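Local coordinates for gentamicin resistance protein (Enterococcus gallinarum, PDB 6CTZ) that probably phosphorylates the 2"-hydroxyl of aminoglycosides such as kanamycin in a kinase-like fold, using a guanine nucleotide and magnesium, and so confers gentamicin resistance, at residues 136-141 with 218-222; 151-156 with 270-274; 171-175 with 259-264. The protein carries 2 engineered substitutions. All blocks are in the same frame, centred on the assembly; numbering follows the deposited sequence. Where two conformers were deposited one is given.

Contact 1 of 3, residues 136-141 with 218-222; sequences VPVTNL and AAISD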
ATOM      1  N   VAL A 136      -4.960   0.613 -14.847  1.00 11.83           N
ATOM      2  CA  VAL A 136      -5.300   0.131 -13.507  1.00 11.60           C
ATOM      3  C   VAL A 136      -6.089  -1.166 -13.662  1.00 12.21           C
ATOM      4  O   VAL A 136      -7.111  -1.180 -14.359  1.00 13.10           O
ATOM      5  CB  VAL A 136      -6.086   1.193 -12.724  1.00 11.50           C
ATOM      6  CG1 VAL A 136      -6.466   0.684 -11.348  1.00 11.79           C
ATOM      7  CG2 VAL A 136      -5.261   2.471 -12.602  1.00 12.20           C
ATOM      8  N   PRO A 137      -5.649  -2.273 -13.073  1.00 11.89           N
ATOM      9  CA  PRO A 137      -6.372  -3.537 -13.244  1.00 13.23           C
ATOM     10  C   PRO A 137      -7.639  -3.565 -12.410  1.00 13.34           C
ATOM     11  O   PRO A 137      -7.749  -2.909 -11.373  1.00 13.53           O
ATOM     12  CB  PRO A 137      -5.375  -4.576 -12.722  1.00 14.87           C
ATOM     13  CG  PRO A 137      -4.619  -3.833 -11.667  1.00 14.73           C
ATOM     14  CD  PRO A 137      -4.475  -2.424 -12.198  1.00 13.15           C
ATOM     15  N   VAL A 138      -8.606  -4.342 -12.884  1.00 14.13           N
ATOM     16  CA  VAL A 138      -9.818  -4.620 -12.121  1.00 14.40           C
ATOM     17  C   VAL A 138      -9.571  -5.926 -11.375  1.00 16.09           C
ATOM     18  O   VAL A 138      -9.411  -6.982 -11.992  1.00 18.43           O
ATOM     19  CB  VAL A 138     -11.048  -4.715 -13.032  1.00 16.43           C
ATOM     20  CG1 VAL A 138     -12.284  -5.069 -12.215  1.00 17.70           C
ATOM     21  CG2 VAL A 138     -11.239  -3.407 -13.802  1.00 16.86           C
ATOM     22  N   THR A 139      -9.500  -5.847 -10.050  1.00 16.72           N
ATOM     23  CA  THR A 139      -9.176  -6.988  -9.205  1.00 19.91           C
ATOM     24  C   THR A 139     -10.445  -7.387  -8.477  1.00 22.60           C
ATOM     25  O   THR A 139     -10.855  -6.709  -7.527  1.00 24.75           O
ATOM     26  CB  THR A 139      -8.112  -6.612  -8.175  1.00 24.48           C
ATOM     27  OG1 THR A 139      -6.933  -6.151  -8.845  1.00 27.78           O
ATOM     28  CG2 THR A 139      -7.779  -7.820  -7.288  1.00 26.00           C
ATOM     29  N   ASN A 140     -11.040  -8.494  -8.895  1.00 23.51           N
ATOM     30  CA  ASN A 140     -12.133  -9.092  -8.135  1.00 25.36           C
ATOM     31  C   ASN A 140     -11.568  -9.657  -6.838  1.00 23.95           C
ATOM     32  O   ASN A 140     -10.878 -10.681  -6.851  1.00 23.75           O
ATOM     33  CB  ASN A 140     -12.793 -10.189  -8.965  1.00 28.85           C
ATOM     34  CG  ASN A 140     -14.014 -10.785  -8.288  1.00 31.58           C
ATOM     35  OD1 ASN A 140     -13.999 -11.091  -7.094  1.00 32.27           O
ATOM     36  ND2 ASN A 140     -15.085 -10.952  -9.054  1.00 33.83           N
ATOM     37  N   LEU A 141     -11.871  -9.001  -5.714  1.00 22.88           N
ATOM     38  CA  LEU A 141     -11.222  -9.358  -4.458  1.00 21.99           C
ATOM     39  C   LEU A 141     -11.663 -10.728  -3.952  1.00 22.33           C
ATOM     40  O   LEU A 141     -10.860 -11.456  -3.355  1.00 21.77           O
ATOM     41  CB  LEU A 141     -11.463  -8.265  -3.417  1.00 23.64           C
ATOM     42  CG  LEU A 141     -10.674  -8.391  -2.120  1.00 23.41           C
ATOM     43  CD1 LEU A 141      -9.201  -8.630  -2.419  1.00 24.01           C
ATOM     44  CD2 LEU A 141     -10.864  -7.139  -1.275  1.00 22.78           C
ATOM     45  N   ALA A 218      -2.294   0.276  -7.067  1.00  9.78           N
ATOM     46  CA  ALA A 218      -3.586   0.849  -7.421  1.00  9.90           C
ATOM     47  C   ALA A 218      -4.406  -0.145  -8.236  1.00  9.98           C
ATOM     48  O   ALA A 218      -3.892  -0.830  -9.127  1.00 11.12           O
ATOM     49  CB  ALA A 218      -3.411   2.151  -8.203  1.00 11.97           C
ATOM     50  N   ALA A 219      -5.691  -0.234  -7.910  1.00  9.82           N
ATOM     51  CA  ALA A 219      -6.550  -1.244  -8.512  1.00 10.87           C
ATOM     52  C   ALA A 219      -7.981  -0.735  -8.484  1.00 10.50           C
ATOM     53  O   ALA A 219      -8.320   0.169  -7.718  1.00 10.69           O
ATOM     54  CB  ALA A 219      -6.449  -2.578  -7.766  1.00 12.23           C
ATOM     55  N   ILE A 220      -8.818  -1.309  -9.342  1.00 10.84           N
ATOM     56  CA  ILE A 220     -10.264  -1.154  -9.217  1.00 11.08           C
ATOM     57  C   ILE A 220     -10.723  -2.340  -8.380  1.00 11.88           C
ATOM     58  O   ILE A 220     -10.681  -3.487  -8.842  1.00 12.97           O
ATOM     59  CB  ILE A 220     -10.962  -1.134 -10.584  1.00 12.21           C
ATOM     60  CG1 ILE A 220     -10.377  -0.027 -11.473  1.00 13.20           C
ATOM     61  CG2 ILE A 220     -12.468  -0.980 -10.386  1.00 14.35           C
ATOM     62  CD1 ILE A 220     -10.367   1.332 -10.830  1.00 13.82           C
ATOM     63  N   SER A 221     -11.089  -2.084  -7.129  1.00 10.55           N
ATOM     64  CA  SER A 221     -11.337  -3.185  -6.206  1.00 10.78           C
ATOM     65  C   SER A 221     -12.250  -2.704  -5.082  1.00 10.86           C
ATOM     66  O   SER A 221     -12.932  -1.681  -5.211  1.00 11.28           O
ATOM     67  CB  SER A 221     -10.001  -3.740  -5.682  1.00 12.86           C
ATOM     68  OG  SER A 221     -10.180  -4.991  -5.044  1.00 15.51           O
ATOM     69  N   ASP A 222     -12.260  -3.440  -3.987  1.00 11.55           N
ATOM     70  CA  ASP A 222     -13.141  -3.127  -2.875  1.00 11.40           C
ATOM     71  C   ASP A 222     -12.571  -1.941  -2.106  1.00 11.37           C
ATOM     72  O   ASP A 222     -11.460  -2.044  -1.572  1.00 11.27           O
ATOM     73  CB  ASP A 222     -13.218  -4.344  -1.965  1.00 12.84           C
ATOM     74  CG  ASP A 222     -14.240  -4.199  -0.859  1.00 12.64           C
ATOM     75  OD1 ASP A 222     -14.648  -3.061  -0.518  1.00 13.02           O
ATOM     76  OD2 ASP A 222     -14.627  -5.248  -0.311  1.00 14.08           O
TER
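A single parallel beta bridge joins V138 to I220, pairing the loop between helices 128-133 and 141-155 with the loop that leaves the magnesium site of this kinase-like fold. I220 is gripped through both of its backbone polar groups: its N donates to P137 O at 2.8 Å, almost perfectly straight at 177°, and its O receives T139 N at 2.9 Å. A third bond carries the pairing one residue further by means of a side chain: chi1 of S221 (-166°) turns OG away from its backbone N and toward the 136-141 segment, where it donates to T139 O at 3.1 Å.

Around this bridge the side chains fit closely. V136 presses CG1 onto the backbone of A219, 3.4 Å from its CA and tighter than usual van der Waals contact, and the same methyl also meets CG1 of I220. V138 and I220 lie obliquely across each other, CG2 of the valine 3.9 Å from CB of the isoleucine. Farther on, L141 lays CD2 against CB of D222 at 3.7 Å, while the carboxylate of D222 turns to a salt bridge with K257.

The 218-222 segment also bonds through A219 and S221 to the backbone of I189 and R187, and helix 128-133 packs on I220. A218 directly follows D217, which belongs to the kanamycin pocket. With backbone bonds to two neighbours and V136 and I220 packed beside them, the chain just beyond that aspartate is likely to have little freedom to shift.

Contact 2 of 3, residues 151-156 with 270-274; sequences AVEDQV and LLEGL
A151 meets L271 where helix 141-155 runs beside helix 251-276, its CB lying 4.1 Å from the leucine CD1. V152, next along, offers CG2 to the same methyl at 4.3 Å, a looser touch, and its side chain also packs on F157. One branch of L271 is therefore shared by two consecutive residues.

The far helix presents its L270, L271 and L274 to this contact, three leucines turned to the same neighbour. The two helical segments cross at 45°, and their axes come no closer than 11.4 Å. At this spacing the leucine methyls do most of the touching, and no hydrogen bond passes between the segments. Both helices belong to the helical lobe of the kinase-like fold; Y269, just before L270, lines the kanamycin pocket, and the side chain of L271 itself lies about 8 Å from the bound drug.

Q155, one turn after A151, lies across L271 at about a right angle. Its chain is extended beyond CG (chi2 -178°), and CD2 of the leucine rests against both its CB and its terminal amide, with OE1 within 3.7 Å of that methyl. The backbone O of Q155 meets CD1 of L274 at 3.6 Å.

V156 divides its two methyls among all three leucines. CG1 is anti to the backbone N (chi1 170°) and reaches tip to tip toward L270, 3.7 Å from CD2. CG2 instead lies between L271 and L274, 3.8 Å from CD2 of the former. Helix 279-296 also packs here, I286 and L289 on L270 and I282 on L274.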
ATOM      1  N   ALA A 151      -3.492 -21.475  -2.159  1.00 34.43           N
ATOM      2  CA  ALA A 151      -2.080 -21.431  -1.944  1.00 34.51           C
ATOM      3  C   ALA A 151      -1.711 -21.723  -0.521  1.00 35.25           C
ATOM      4  O   ALA A 151      -0.701 -22.296  -0.251  1.00 36.03           O
ATOM      5  CB  ALA A 151      -1.523 -20.088  -2.367  1.00 33.85           C
ATOM      6  N   VAL A 152      -2.540 -21.322   0.407  1.00 35.46           N
ATOM      7  CA  VAL A 152      -2.283 -21.518   1.800  1.00 36.77           C
ATOM      8  C   VAL A 152      -2.374 -23.006   2.141  1.00 37.13           C
ATOM      9  O   VAL A 152      -1.602 -23.528   2.883  1.00 35.86           O
ATOM     10  CB  VAL A 152      -3.212 -20.610   2.640  1.00 38.49           C
ATOM     11  CG1 VAL A 152      -2.936 -20.691   4.116  1.00 38.58           C
ATOM     12  CG2 VAL A 152      -2.964 -19.212   2.222  1.00 39.72           C
ATOM     13  N   GLU A 153      -3.330 -23.669   1.537  1.00 38.94           N
ATOM     14  CA  GLU A 153      -3.538 -25.072   1.771  1.00 40.00           C
ATOM     15  C   GLU A 153      -2.324 -25.877   1.387  1.00 38.73           C
ATOM     16  O   GLU A 153      -1.908 -26.742   2.065  1.00 38.83           O
ATOM     17  CB  GLU A 153      -4.669 -25.536   0.917  1.00 42.71           C
ATOM     18  CG  GLU A 153      -4.941 -27.009   1.062  1.00 44.54           C
ATOM     19  CD  GLU A 153      -6.330 -27.311   1.583  1.00 46.30           C
ATOM     20  OE1 GLU A 153      -7.310 -26.694   1.159  1.00 47.44           O
ATOM     21  OE2 GLU A 153      -6.437 -28.169   2.443  1.00 47.06           O
ATOM     22  N   ASP A 154      -1.781 -25.521   0.259  1.00 38.40           N
ATOM     23  CA  ASP A 154      -0.628 -26.136  -0.328  1.00 38.63           C
ATOM     24  C   ASP A 154       0.730 -25.807   0.285  1.00 36.14           C
ATOM     25  O   ASP A 154       1.545 -26.665   0.532  1.00 35.70           O
ATOM     26  CB  ASP A 154      -0.604 -25.588  -1.739  1.00 41.65           C
ATOM     27  CG  ASP A 154       0.356 -26.257  -2.564  1.00 44.76           C
ATOM     28  OD1 ASP A 154       0.362 -27.466  -2.493  1.00 46.34           O
ATOM     29  OD2 ASP A 154       1.125 -25.594  -3.286  1.00 46.12           O
ATOM     30  N   GLN A 155       0.969 -24.534   0.521  1.00 34.21           N
ATOM     31  CA  GLN A 155       2.291 -24.091   0.941  1.00 33.68           C
ATOM     32  C   GLN A 155       2.389 -23.752   2.420  1.00 32.22           C
ATOM     33  O   GLN A 155       3.490 -23.808   2.979  1.00 33.66           O
ATOM     34  CB  GLN A 155       2.706 -22.857   0.136  1.00 35.79           C
ATOM     35  CG  GLN A 155       2.535 -23.018  -1.362  1.00 38.05           C
ATOM     36  CD  GLN A 155       3.001 -21.798  -2.118  1.00 39.54           C
ATOM     37  OE1 GLN A 155       4.113 -21.311  -1.906  1.00 41.10           O
ATOM     38  NE2 GLN A 155       2.150 -21.286  -2.999  1.00 39.24           N
ATOM     39  N   VAL A 156       1.290 -23.397   3.069  1.00 28.94           N
ATOM     40  CA  VAL A 156       1.318 -22.870   4.424  1.00 26.94           C
ATOM     41  C   VAL A 156       0.820 -23.889   5.440  1.00 26.34           C
ATOM     42  O   VAL A 156       1.442 -24.081   6.486  1.00 25.34           O
ATOM     43  CB  VAL A 156       0.543 -21.538   4.524  1.00 26.92           C
ATOM     44  CG1 VAL A 156       0.381 -21.126   5.976  1.00 27.23           C
ATOM     45  CG2 VAL A 156       1.253 -20.446   3.715  1.00 27.77           C
ATOM     46  N   LEU A 270       3.612 -14.318   4.865  1.00 25.69           N
ATOM     47  CA  LEU A 270       4.305 -15.595   4.987  1.00 27.51           C
ATOM     48  C   LEU A 270       4.595 -16.202   3.619  1.00 28.51           C
ATOM     49  O   LEU A 270       5.687 -16.731   3.389  1.00 29.63           O
ATOM     50  CB  LEU A 270       3.480 -16.553   5.844  1.00 28.93           C
ATOM     51  CG  LEU A 270       4.037 -17.969   5.969  1.00 30.02           C
ATOM     52  CD1 LEU A 270       5.466 -17.934   6.493  1.00 31.05           C
ATOM     53  CD2 LEU A 270       3.142 -18.780   6.877  1.00 31.21           C
ATOM     54  N   LEU A 271       3.633 -16.133   2.693  1.00 29.16           N
ATOM     55  CA  LEU A 271       3.856 -16.695   1.362  1.00 31.02           C
ATOM     56  C   LEU A 271       5.021 -16.014   0.654  1.00 32.31           C
ATOM     57  O   LEU A 271       5.773 -16.663  -0.084  1.00 32.16           O
ATOM     58  CB  LEU A 271       2.581 -16.597   0.528  1.00 31.34           C
ATOM     59  CG  LEU A 271       1.567 -17.708   0.781  1.00 31.79           C
ATOM     60  CD1 LEU A 271       0.266 -17.381   0.087  1.00 32.08           C
ATOM     61  CD2 LEU A 271       2.118 -19.036   0.289  1.00 32.19           C
ATOM     62  N   GLU A 272       5.183 -14.706   0.859  1.00 33.58           N
ATOM     63  CA  GLU A 272       6.329 -14.005   0.287  1.00 34.32           C
ATOM     64  C   GLU A 272       7.636 -14.523   0.871  1.00 33.78           C
ATOM     65  O   GLU A 272       8.629 -14.675   0.149  1.00 33.50           O
ATOM     66  CB  GLU A 272       6.196 -12.501   0.523  1.00 35.89           C
ATOM     67  CG  GLU A 272       5.075 -11.838  -0.253  1.00 38.73           C
ATOM     68  CD  GLU A 272       5.437 -11.559  -1.701  1.00 40.91           C
ATOM     69  OE1 GLU A 272       4.520 -11.217  -2.480  1.00 42.43           O
ATOM     70  OE2 GLU A 272       6.630 -11.668  -2.059  1.00 41.29           O
ATOM     71  N   GLY A 273       7.656 -14.803   2.176  1.00 32.82           N
ATOM     72  CA  GLY A 273       8.848 -15.375   2.779  1.00 32.92           C
ATOM     73  C   GLY A 273       9.145 -16.772   2.267  1.00 32.80           C
ATOM     74  O   GLY A 273      10.307 -17.132   2.057  1.00 33.38           O
ATOM     75  N   LEU A 274       8.100 -17.575   2.055  1.00 32.47           N
ATOM     76  CA  LEU A 274       8.292 -18.904   1.483  1.00 32.82           C
ATOM     77  C   LEU A 274       8.829 -18.816   0.060  1.00 35.23           C
ATOM     78  O   LEU A 274       9.719 -19.585  -0.324  1.00 35.37           O
ATOM     79  CB  LEU A 274       6.971 -19.672   1.520  1.00 32.13           C
ATOM     80  CG  LEU A 274       6.511 -20.122   2.906  1.00 31.29           C
ATOM     81  CD1 LEU A 274       5.041 -20.509   2.885  1.00 31.82           C
ATOM     82  CD2 LEU A 274       7.357 -21.282   3.391  1.00 31.24           C
TER

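Contact 3 of 3, residues 171-175 with 259-264; sequences RFQSY and SLFVTF
R171 on helix 162-176 sits as a knob among S259, L260, T263 and F264 of helix 251-276, and it supplies all the direct hydrogen bonds between the segments. Its chain bends at both chi2 and chi3 (-71° and -80°), which turns the guanidinium across to S259 and T263. NE and NH2 take T263 OG1 side-on, at 3.0 and 3.1 Å, with the hydroxyl near the guanidinium plane. NH2 also donates to S259 OG at 3.1 Å and, weakly, to S259 O, while a water bridges NH1 to the same serine hydroxyl. Both hydroxyls have further partners, D292 for T263 and the backbone O of R256 for S259. The carboxylate of D292, one step behind T263, would probably steady the arginine's positive charge.

Apolar contacts come from L260, which places CD2 over the centre of one guanidinium face, 3.6 Å from NE of R171; its other methyl, CD1, lies 4.2 Å from CB of Y175.

The aromatic rings form the third group. F172 and F264 make an offset stack with centroids 4.6 Å apart and planes nearly parallel. F264 in turn points an edge toward the face of Y175, an offset edge-to-face pair with centroids at 5.8 Å, its CZ meeting the tyrosine CB at 3.7 Å. Y175 continues obliquely to F261, CE1 to CE1.

Helix 141-155 closes on this cluster through I145, which touches both F172 and Y175. Two helices running in broadly opposed directions, 137° apart, are thus held by an aromatic cluster beside a buried arginine bonded to hydroxyls, an interhelical core within the helical lobe of an aminoglycoside phosphotransferase.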
ATOM      1  N   ARG A 171     -11.352 -18.283   9.174  1.00 17.52           N
ATOM      2  CA  ARG A 171     -11.283 -16.910   8.684  1.00 16.81           C
ATOM      3  C   ARG A 171     -11.595 -16.841   7.194  1.00 16.96           C
ATOM      4  O   ARG A 171     -12.361 -15.980   6.752  1.00 17.00           O
ATOM      5  CB  ARG A 171      -9.909 -16.309   8.987  1.00 16.56           C
ATOM      6  CG  ARG A 171      -9.559 -16.280  10.471  1.00 16.90           C
ATOM      7  CD  ARG A 171     -10.395 -15.249  11.214  1.00 16.00           C
ATOM      8  NE  ARG A 171      -9.875 -13.888  11.037  1.00 14.97           N
ATOM      9  CZ  ARG A 171     -10.413 -12.804  11.590  1.00 14.72           C
ATOM     10  NH1 ARG A 171     -11.514 -12.900  12.336  1.00 15.72           N
ATOM     11  NH2 ARG A 171      -9.865 -11.614  11.388  1.00 15.56           N
ATOM     12  N   PHE A 172     -11.012 -17.744   6.403  1.00 18.13           N
ATOM     13  CA  PHE A 172     -11.328 -17.778   4.978  1.00 18.70           C
ATOM     14  C   PHE A 172     -12.812 -18.047   4.752  1.00 19.58           C
ATOM     15  O   PHE A 172     -13.456 -17.378   3.936  1.00 20.17           O
ATOM     16  CB  PHE A 172     -10.470 -18.821   4.264  1.00 19.67           C
ATOM     17  CG  PHE A 172      -9.093 -18.339   3.901  1.00 19.67           C
ATOM     18  CD1 PHE A 172      -8.900 -17.437   2.864  1.00 20.13           C
ATOM     19  CD2 PHE A 172      -7.984 -18.806   4.588  1.00 21.01           C
ATOM     20  CE1 PHE A 172      -7.621 -17.007   2.525  1.00 20.42           C
ATOM     21  CE2 PHE A 172      -6.706 -18.384   4.252  1.00 21.66           C
ATOM     22  CZ  PHE A 172      -6.529 -17.475   3.221  1.00 21.91           C
ATOM     23  N   GLN A 173     -13.375 -19.021   5.474  1.00 19.96           N
ATOM     24  CA  GLN A 173     -14.788 -19.327   5.283  0.58 20.78           C
ATOM     25  C   GLN A 173     -15.684 -18.188   5.755  1.00 19.65           C
ATOM     26  O   GLN A 173     -16.708 -17.903   5.123  1.00 20.27           O
ATOM     27  CB  GLN A 173     -15.154 -20.652   5.951  0.58 23.00           C
ATOM     28  CG  GLN A 173     -14.540 -21.860   5.256  0.58 25.37           C
ATOM     29  CD  GLN A 173     -14.627 -21.768   3.742  0.58 28.04           C
ATOM     30  OE1 GLN A 173     -13.630 -21.516   3.065  0.58 29.59           O
ATOM     31  NE2 GLN A 173     -15.826 -21.964   3.205  0.58 29.04           N
ATOM     32  N   SER A 174     -15.314 -17.510   6.845  1.00 17.83           N
ATOM     33  CA  SER A 174     -16.125 -16.391   7.318  1.00 17.60           C
ATOM     34  C   SER A 174     -16.194 -15.278   6.279  1.00 17.31           C
ATOM     35  O   SER A 174     -17.241 -14.640   6.107  1.00 19.03           O
ATOM     36  CB  SER A 174     -15.584 -15.871   8.648  1.00 18.49           C
ATOM     37  OG  SER A 174     -15.837 -16.802   9.688  1.00 19.58           O
ATOM     38  N   TYR A 175     -15.094 -15.035   5.569  1.00 16.54           N
ATOM     39  CA  TYR A 175     -15.142 -14.071   4.477  1.00 16.60           C
ATOM     40  C   TYR A 175     -15.953 -14.623   3.311  1.00 17.27           C
ATOM     41  O   TYR A 175     -16.911 -13.988   2.854  1.00 18.25           O
ATOM     42  CB  TYR A 175     -13.726 -13.693   4.021  1.00 16.52           C
ATOM     43  CG  TYR A 175     -13.737 -12.838   2.772  1.00 15.24           C
ATOM     44  CD1 TYR A 175     -13.979 -11.470   2.846  1.00 14.74           C
ATOM     45  CD2 TYR A 175     -13.550 -13.405   1.519  1.00 15.97           C
ATOM     46  CE1 TYR A 175     -14.016 -10.687   1.707  1.00 15.22           C
ATOM     47  CE2 TYR A 175     -13.593 -12.638   0.377  1.00 16.56           C
ATOM     48  CZ  TYR A 175     -13.814 -11.276   0.473  1.00 16.68           C
ATOM     49  OH  TYR A 175     -13.855 -10.501  -0.665  1.00 17.15           O
ATOM     50  N   SER A 259     -10.629  -6.790   9.466  1.00 11.24           N
ATOM     51  CA  SER A 259      -9.773  -7.691  10.224  1.00 12.25           C
ATOM     52  C   SER A 259      -9.557  -8.999   9.475  1.00 12.22           C
ATOM     53  O   SER A 259      -8.493  -9.617   9.603  1.00 12.53           O
ATOM     54  CB  SER A 259     -10.362  -7.937  11.617  1.00 14.31           C
ATOM     55  OG  SER A 259     -11.394  -8.909  11.588  1.00 16.63           O
ATOM     56  N   LEU A 260     -10.554  -9.442   8.699  1.00 11.99           N
ATOM     57  CA  LEU A 260     -10.359 -10.603   7.837  1.00 12.69           C
ATOM     58  C   LEU A 260      -9.290 -10.313   6.782  1.00 12.75           C
ATOM     59  O   LEU A 260      -8.393 -11.132   6.555  1.00 13.36           O
ATOM     60  CB  LEU A 260     -11.685 -11.022   7.201  1.00 12.82           C
ATOM     61  CG  LEU A 260     -12.690 -11.630   8.194  1.00 13.35           C
ATOM     62  CD1 LEU A 260     -14.115 -11.584   7.629  1.00 14.55           C
ATOM     63  CD2 LEU A 260     -12.320 -13.049   8.590  1.00 15.27           C
ATOM     64  N   PHE A 261      -9.355  -9.134   6.144  1.00 12.47           N
ATOM     65  CA  PHE A 261      -8.281  -8.731   5.238  1.00 12.29           C
ATOM     66  C   PHE A 261      -6.930  -8.739   5.944  1.00 12.13           C
ATOM     67  O   PHE A 261      -5.915  -9.087   5.336  1.00 13.54           O
ATOM     68  CB  PHE A 261      -8.536  -7.325   4.679  1.00 12.91           C
ATOM     69  CG  PHE A 261      -9.729  -7.211   3.762  1.00 12.84           C
ATOM     70  CD1 PHE A 261     -10.224  -8.307   3.079  1.00 15.14           C
ATOM     71  CD2 PHE A 261     -10.343  -5.982   3.578  1.00 12.74           C
ATOM     72  CE1 PHE A 261     -11.318  -8.177   2.233  1.00 15.91           C
ATOM     73  CE2 PHE A 261     -11.426  -5.846   2.745  1.00 13.24           C
ATOM     74  CZ  PHE A 261     -11.917  -6.945   2.068  1.00 14.98           C
ATOM     75  N   VAL A 262      -6.884  -8.320   7.215  1.00 12.36           N
ATOM     76  CA  VAL A 262      -5.616  -8.334   7.947  1.00 12.89           C
ATOM     77  C   VAL A 262      -5.096  -9.759   8.093  1.00 13.44           C
ATOM     78  O   VAL A 262      -3.899 -10.011   7.921  1.00 14.19           O
ATOM     79  CB  VAL A 262      -5.737  -7.616   9.305  1.00 13.12           C
ATOM     80  CG1 VAL A 262      -4.479  -7.821  10.134  1.00 14.26           C
ATOM     81  CG2 VAL A 262      -5.981  -6.131   9.107  1.00 13.46           C
ATOM     82  N   THR A 263      -5.980 -10.709   8.436  1.00 14.00           N
ATOM     83  CA  THR A 263      -5.571 -12.114   8.475  1.00 14.32           C
ATOM     84  C   THR A 263      -4.981 -12.540   7.136  1.00 14.41           C
ATOM     85  O   THR A 263      -3.914 -13.162   7.081  1.00 15.62           O
ATOM     86  CB  THR A 263      -6.760 -13.016   8.827  1.00 15.07           C
ATOM     87  OG1 THR A 263      -7.297 -12.647  10.107  1.00 15.67           O
ATOM     88  CG2 THR A 263      -6.326 -14.503   8.848  1.00 16.48           C
ATOM     89  N   PHE A 264      -5.669 -12.214   6.042  1.00 13.89           N
ATOM     90  CA  PHE A 264      -5.188 -12.635   4.733  1.00 14.76           C
ATOM     91  C   PHE A 264      -3.864 -11.962   4.395  1.00 14.98           C
ATOM     92  O   PHE A 264      -3.007 -12.574   3.746  1.00 15.44           O
ATOM     93  CB  PHE A 264      -6.249 -12.358   3.666  1.00 15.49           C
ATOM     94  CG  PHE A 264      -7.600 -12.955   3.987  1.00 14.68           C
ATOM     95  CD1 PHE A 264      -7.708 -14.108   4.759  1.00 15.39           C
ATOM     96  CD2 PHE A 264      -8.760 -12.349   3.534  1.00 15.45           C
ATOM     97  CE1 PHE A 264      -8.954 -14.646   5.066  1.00 16.46           C
ATOM     98  CE2 PHE A 264     -10.005 -12.874   3.846  1.00 15.70           C
ATOM     99  CZ  PHE A 264     -10.100 -14.028   4.603  1.00 16.18           C
TER
HETATM  100  O   HOH W   1     -11.819 -10.633  13.993  1.00 19.25           O

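Overall arrangement
Helix 251-276 serves contacts 2 and 3, whose centres lie 15 Å apart, and helices 141-155 and 162-176, successive in the chain, pack on it; V152 CG2 and F172 CZ meet at 4.1 Å. Contact 1, centred 18 Å from contact 3, joins it where L141 CD2 lies 3.5 Å from F261 CZ. Contacts 1 and 2 do not touch, their nearest atoms being about 12 Å apart. The ligands are near all three: side chains of L271, F264 and L141 come within about 8, 9 and 10 Å of bound kanamycin, and that of A218 within about 9 Å of a magnesium ion.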